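Local coordinates for WbbM protein (Klebsiella pneumoniae, PDB 6U4B), which probably transfers sugars as a trimeric, bifunctional glycosyltransferase that polymerises O-antigen and binds magnesium in its family 8 module, at residues D328-N340 and N359-T371. Residues are numbered along the deposited sequence; the frame is centred on the assembly and turned at random.
Sequences DKNKNYDIVVLEN and NVSLRFFDVNAFT
Strands 333-340 and 360-366 pair in parallel, from Y333-V360 to E339-D366, closing a beta-alpha-beta crossover through helix 344-352 in the Rossmann-like sheet, consistent with the GT-A fold of family 8 glycosyltransferases. Strand 302-309 pairs with 333-340 along its other edge. Backbone bonds run from Y333 N to N359 O through to V367 N to E339 O.

On the helix 344-352 face, V337 lies beside F364, the two side chains pointing the same way, with V337 CB 3.6 Å from F364 CD1. L362 CG stands anti to its own N (chi1 -154°), and CD2 reaches between I335 CG2, at 3.7 Å, and V337 CG2. L350 and V351 of the helix cover L362 and F364.

The opposite face carries D334 and R363. R363 bends at chi3 (-66°), bringing NH2 to the syn lone pair of D334 OD1 in a salt bridge of 3.0 Å; carboxylate and guanidinium planes are 40° apart. A water donates to D334 OD1 and I335 O and accepts from S361 OG and R363 NE; the guanidinium is thus held directly through NH2 and, by way of the water, through NE, while NH1 donates to N295 O. D334 OD2 is taken by Y399. Further along this face, L338 CD1 meets the edge of the F370 ring, in its plane, at 3.9 Å, and L395 covers both.

At the start of the pair, N359 ND2 donates to K331 O almost along the C=O axis. At the far end, E339 OE1 comes within 4.2 Å of D366 OD2, a like-charge approach probably eased by N59, which donates to OE1. D366 OD2 accepts from the backbone N of N368, which makes an Asx turn, and also from N368 ND2; that same ND2 donates to N340 OD1 at 3.2 Å, from above its carbonyl plane.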
loop_
_atom_site.group_PDB
_atom_site.type_symbol
_atom_site.label_atom_id
_atom_site.label_comp_id
_atom_site.label_asym_id
_atom_site.label_seq_id
_atom_site.Cartn_x
_atom_site.Cartn_y
_atom_site.Cartn_z
ATOM N N ASP A 328 15.043 -10.788 9.090
ATOM C CA ASP A 328 15.758 -11.726 8.238
ATOM C C ASP A 328 14.845 -12.902 7.916
ATOM O O ASP A 328 14.228 -13.482 8.816
ATOM C CB ASP A 328 17.035 -12.207 8.929
ATOM C CG ASP A 328 17.835 -13.192 8.082
ATOM O OD1 ASP A 328 17.455 -13.459 6.920
ATOM O OD2 ASP A 328 18.858 -13.700 8.587
ATOM N N LYS A 329 14.759 -13.250 6.629
ATOM C CA LYS A 329 13.889 -14.348 6.219
ATOM C C LYS A 329 14.335 -15.672 6.825
ATOM O O LYS A 329 13.504 -16.560 7.054
ATOM C CB LYS A 329 13.844 -14.449 4.693
ATOM C CG LYS A 329 15.162 -14.847 4.039
ATOM C CD LYS A 329 14.993 -15.029 2.535
ATOM C CE LYS A 329 16.314 -15.361 1.851
ATOM N NZ LYS A 329 16.836 -16.703 2.233
ATOM N N ASN A 330 15.628 -15.820 7.102
ATOM C CA ASN A 330 16.176 -17.047 7.661
ATOM C C ASN A 330 16.237 -17.031 9.185
ATOM O O ASN A 330 16.909 -17.884 9.774
ATOM C CB ASN A 330 17.569 -17.309 7.084
ATOM C CG ASN A 330 17.521 -17.812 5.654
ATOM O OD1 ASN A 330 16.447 -17.949 5.067
ATOM N ND2 ASN A 330 18.687 -18.085 5.083
ATOM N N LYS A 331 15.559 -16.087 9.831
ATOM C CA LYS A 331 15.476 -16.033 11.281
ATOM C C LYS A 331 14.016 -16.073 11.714
ATOM O O LYS A 331 13.107 -15.747 10.944
ATOM C CB LYS A 331 16.141 -14.768 11.844
ATOM C CG LYS A 331 17.642 -14.690 11.635
ATOM C CD LYS A 331 18.205 -13.438 12.290
ATOM C CE LYS A 331 19.661 -13.217 11.910
ATOM N NZ LYS A 331 20.185 -11.937 12.458
ATOM N N ASN A 332 13.805 -16.483 12.960
ATOM C CA ASN A 332 12.494 -16.460 13.588
ATOM C C ASN A 332 12.454 -15.353 14.632
ATOM O O ASN A 332 13.478 -14.996 15.221
ATOM C CB ASN A 332 12.166 -17.806 14.234
ATOM C CG ASN A 332 12.140 -18.938 13.233
ATOM O OD1 ASN A 332 11.795 -18.743 12.068
ATOM N ND2 ASN A 332 12.509 -20.133 13.681
ATOM N N TYR A 333 11.263 -14.801 14.851
ATOM C CA TYR A 333 11.092 -13.659 15.740
ATOM C C TYR A 333 9.941 -13.939 16.695
ATOM O O TYR A 333 8.797 -14.117 16.263
ATOM C CB TYR A 333 10.852 -12.374 14.941
ATOM C CG TYR A 333 12.050 -11.968 14.106
ATOM C CD1 TYR A 333 12.915 -10.969 14.533
ATOM C CD2 TYR A 333 12.322 -12.597 12.895
ATOM C CE1 TYR A 333 14.014 -10.601 13.773
ATOM C CE2 TYR A 333 13.418 -12.241 12.133
ATOM C CZ TYR A 333 14.259 -11.241 12.575
ATOM O OH TYR A 333 15.348 -10.885 11.811
ATOM N N ASP A 334 10.254 -13.975 17.987
ATOM C CA ASP A 334 9.325 -14.326 19.060
ATOM C C ASP A 334 8.986 -13.036 19.802
ATOM O O ASP A 334 9.681 -12.640 20.739
ATOM C CB ASP A 334 9.960 -15.376 19.979
ATOM C CG ASP A 334 9.033 -15.844 21.097
ATOM O OD1 ASP A 334 7.934 -15.279 21.279
ATOM O OD2 ASP A 334 9.420 -16.799 21.803
ATOM N N ILE A 335 7.913 -12.378 19.374
ATOM C CA ILE A 335 7.508 -11.094 19.931
ATOM C C ILE A 335 6.466 -11.337 21.011
ATOM O O ILE A 335 5.472 -12.038 20.781
ATOM C CB ILE A 335 6.963 -10.155 18.842
ATOM C CG1 ILE A 335 7.963 -10.029 17.690
ATOM C CG2 ILE A 335 6.657 -8.791 19.432
ATOM C CD1 ILE A 335 7.522 -9.077 16.596
ATOM N N VAL A 336 6.690 -10.764 22.191
ATOM C CA VAL A 336 5.748 -10.851 23.300
ATOM C C VAL A 336 5.441 -9.438 23.768
ATOM O O VAL A 336 6.358 -8.685 24.120
ATOM C CB VAL A 336 6.291 -11.697 24.464
ATOM C CG1 VAL A 336 5.335 -11.639 25.644
ATOM C CG2 VAL A 336 6.511 -13.136 24.019
ATOM N N VAL A 337 4.162 -9.079 23.779
ATOM C CA VAL A 337 3.716 -7.769 24.237
ATOM C C VAL A 337 3.172 -7.908 25.652
ATOM O O VAL A 337 2.197 -8.635 25.884
ATOM C CB VAL A 337 2.656 -7.176 23.297
ATOM C CG1 VAL A 337 2.000 -5.966 23.945
ATOM C CG2 VAL A 337 3.285 -6.797 21.956
ATOM N N LEU A 338 3.805 -7.218 26.600
ATOM C CA LEU A 338 3.276 -7.102 27.955
ATOM C C LEU A 338 2.202 -6.025 27.924
ATOM O O LEU A 338 2.501 -4.833 28.030
ATOM C CB LEU A 338 4.385 -6.757 28.942
ATOM C CG LEU A 338 5.634 -7.636 28.842
ATOM C CD1 LEU A 338 6.700 -7.182 29.831
ATOM C CD2 LEU A 338 5.266 -9.087 29.068
ATOM N N GLU A 339 0.948 -6.438 27.769
ATOM C CA GLU A 339 -0.141 -5.517 27.483
ATOM C C GLU A 339 -0.850 -5.097 28.763
ATOM O O GLU A 339 -1.046 -5.904 29.677
ATOM C CB GLU A 339 -1.142 -6.137 26.505
ATOM C CG GLU A 339 -1.770 -7.453 26.954
ATOM C CD GLU A 339 -3.078 -7.257 27.704
ATOM O OE1 GLU A 339 -3.462 -8.161 28.475
ATOM O OE2 GLU A 339 -3.720 -6.200 27.527
ATOM N N ASN A 340 -1.223 -3.825 28.823
ATOM C CA ASN A 340 -1.972 -3.248 29.936
ATOM C C ASN A 340 -3.333 -2.816 29.392
ATOM O O ASN A 340 -3.527 -1.664 28.996
ATOM C CB ASN A 340 -1.211 -2.078 30.565
ATOM C CG ASN A 340 -1.988 -1.407 31.688
ATOM O OD1 ASN A 340 -2.917 -1.985 32.253
ATOM N ND2 ASN A 340 -1.608 -0.175 32.013
ATOM N N ASN A 359 7.549 -16.791 10.199
ATOM C CA ASN A 359 8.742 -16.665 11.025
ATOM C C ASN A 359 8.606 -15.590 12.096
ATOM O O ASN A 359 9.590 -15.285 12.776
ATOM C CB ASN A 359 9.963 -16.369 10.152
ATOM C CG ASN A 359 9.856 -15.037 9.434
ATOM O OD1 ASN A 359 8.774 -14.636 9.005
ATOM N ND2 ASN A 359 10.979 -14.342 9.307
ATOM N N VAL A 360 7.419 -15.008 12.254
ATOM C CA VAL A 360 7.171 -13.960 13.239
ATOM C C VAL A 360 5.967 -14.370 14.077
ATOM O O VAL A 360 4.857 -14.508 13.551
ATOM C CB VAL A 360 6.924 -12.591 12.582
ATOM C CG1 VAL A 360 6.682 -11.531 13.648
ATOM C CG2 VAL A 360 8.095 -12.202 11.688
ATOM N N SER A 361 6.183 -14.560 15.376
ATOM C CA SER A 361 5.112 -14.846 16.314
ATOM C C SER A 361 4.839 -13.626 17.183
ATOM O O SER A 361 5.750 -12.863 17.517
ATOM C CB SER A 361 5.454 -16.042 17.207
ATOM O OG SER A 361 4.481 -16.207 18.224
ATOM N N LEU A 362 3.571 -13.451 17.547
ATOM C CA LEU A 362 3.146 -12.367 18.426
ATOM C C LEU A 362 2.227 -12.950 19.489
ATOM O O LEU A 362 1.208 -13.568 19.162
ATOM C CB LEU A 362 2.431 -11.261 17.642
ATOM C CG LEU A 362 2.433 -9.821 18.174
ATOM C CD1 LEU A 362 1.030 -9.232 18.152
ATOM C CD2 LEU A 362 3.053 -9.696 19.562
ATOM N N ARG A 363 2.587 -12.757 20.754
ATOM C CA ARG A 363 1.771 -13.201 21.873
ATOM C C ARG A 363 1.613 -12.053 22.860
ATOM O O ARG A 363 2.426 -11.126 22.903
ATOM C CB ARG A 363 2.383 -14.422 22.572
ATOM C CG ARG A 363 2.444 -15.675 21.710
ATOM C CD ARG A 363 3.185 -16.792 22.429
ATOM N NE ARG A 363 4.600 -16.477 22.621
ATOM C CZ ARG A 363 5.410 -17.147 23.436
ATOM N NH1 ARG A 363 4.951 -18.169 24.147
ATOM N NH2 ARG A 363 6.682 -16.794 23.544
ATOM N N PHE A 364 0.547 -12.122 23.650
ATOM C CA PHE A 364 0.230 -11.101 24.638
ATOM C C PHE A 364 0.238 -11.705 26.033
ATOM O O PHE A 364 -0.200 -12.843 26.231
ATOM C CB PHE A 364 -1.137 -10.467 24.367
ATOM C CG PHE A 364 -1.183 -9.638 23.118
ATOM C CD1 PHE A 364 -0.771 -8.316 23.134
ATOM C CD2 PHE A 364 -1.639 -10.180 21.927
ATOM C CE1 PHE A 364 -0.809 -7.547 21.981
ATOM C CE2 PHE A 364 -1.682 -9.417 20.771
ATOM C CZ PHE A 364 -1.267 -8.100 20.799
ATOM N N PHE A 365 0.730 -10.931 26.996
ATOM C CA PHE A 365 0.680 -11.302 28.402
ATOM C C PHE A 365 0.205 -10.102 29.204
ATOM O O PHE A 365 0.706 -8.989 29.015
ATOM C CB PHE A 365 2.046 -11.775 28.910
ATOM C CG PHE A 365 2.032 -12.230 30.343
ATOM C CD1 PHE A 365 1.533 -13.480 30.679
ATOM C CD2 PHE A 365 2.507 -11.409 31.351
ATOM C CE1 PHE A 365 1.510 -13.905 31.999
ATOM C CE2 PHE A 365 2.488 -11.827 32.677
ATOM C CZ PHE A 365 1.989 -13.077 32.999
ATOM N N ASP A 366 -0.771 -10.326 30.081
ATOM C CA ASP A 366 -1.276 -9.268 30.949
ATOM C C ASP A 366 -0.170 -8.792 31.884
ATOM O O ASP A 366 0.211 -9.506 32.818
ATOM C CB ASP A 366 -2.485 -9.762 31.748
ATOM C CG ASP A 366 -3.165 -8.650 32.535
ATOM O OD1 ASP A 366 -4.249 -8.906 33.101
ATOM O OD2 ASP A 366 -2.635 -7.519 32.577
ATOM N N VAL A 367 0.342 -7.581 31.643
ATOM C CA VAL A 367 1.442 -7.058 32.444
ATOM C C VAL A 367 1.051 -6.910 33.909
ATOM O O VAL A 367 1.918 -6.955 34.789
ATOM C CB VAL A 367 1.928 -5.715 31.855
ATOM C CG1 VAL A 367 0.943 -4.595 32.169
ATOM C CG2 VAL A 367 3.331 -5.374 32.354
ATOM N N ASN A 368 -0.245 -6.766 34.198
ATOM C CA ASN A 368 -0.697 -6.498 35.557
ATOM C C ASN A 368 -0.531 -7.689 36.490
ATOM O O ASN A 368 -0.663 -7.520 37.707
ATOM C CB ASN A 368 -2.156 -6.046 35.532
ATOM C CG ASN A 368 -2.345 -4.756 34.756
ATOM O OD1 ASN A 368 -1.935 -3.686 35.208
ATOM N ND2 ASN A 368 -2.958 -4.850 33.580
ATOM N N ALA A 369 -0.228 -8.877 35.961
ATOM C CA ALA A 369 0.082 -10.012 36.821
ATOM C C ALA A 369 1.362 -9.791 37.617
ATOM O O ALA A 369 1.595 -10.499 38.602
ATOM C CB ALA A 369 0.204 -11.288 35.989
ATOM N N PHE A 370 2.193 -8.827 37.210
ATOM C CA PHE A 370 3.457 -8.576 37.891
ATOM C C PHE A 370 3.271 -8.034 39.302
ATOM O O PHE A 370 4.207 -8.106 40.104
ATOM C CB PHE A 370 4.311 -7.604 37.076
ATOM C CG PHE A 370 4.836 -8.185 35.793
ATOM C CD1 PHE A 370 4.945 -9.555 35.629
ATOM C CD2 PHE A 370 5.227 -7.357 34.752
ATOM C CE1 PHE A 370 5.429 -10.092 34.453
ATOM C CE2 PHE A 370 5.713 -7.886 33.568
ATOM C CZ PHE A 370 5.813 -9.257 33.419
ATOM N N THR A 371 2.094 -7.494 39.628
ATOM C CA THR A 371 1.873 -6.959 40.966
ATOM C C THR A 371 1.710 -8.047 42.019
ATOM O O THR A 371 1.610 -7.721 43.208
ATOM C CB THR A 371 0.640 -6.052 40.983
ATOM O OG1 THR A 371 -0.528 -6.821 40.666
ATOM C CG2 THR A 371 0.795 -4.927 39.972
HETATM O O HOH W 1 5.484 -14.640 20.340
HETATM O O HOH W 2 -4.195 -6.391 30.606
#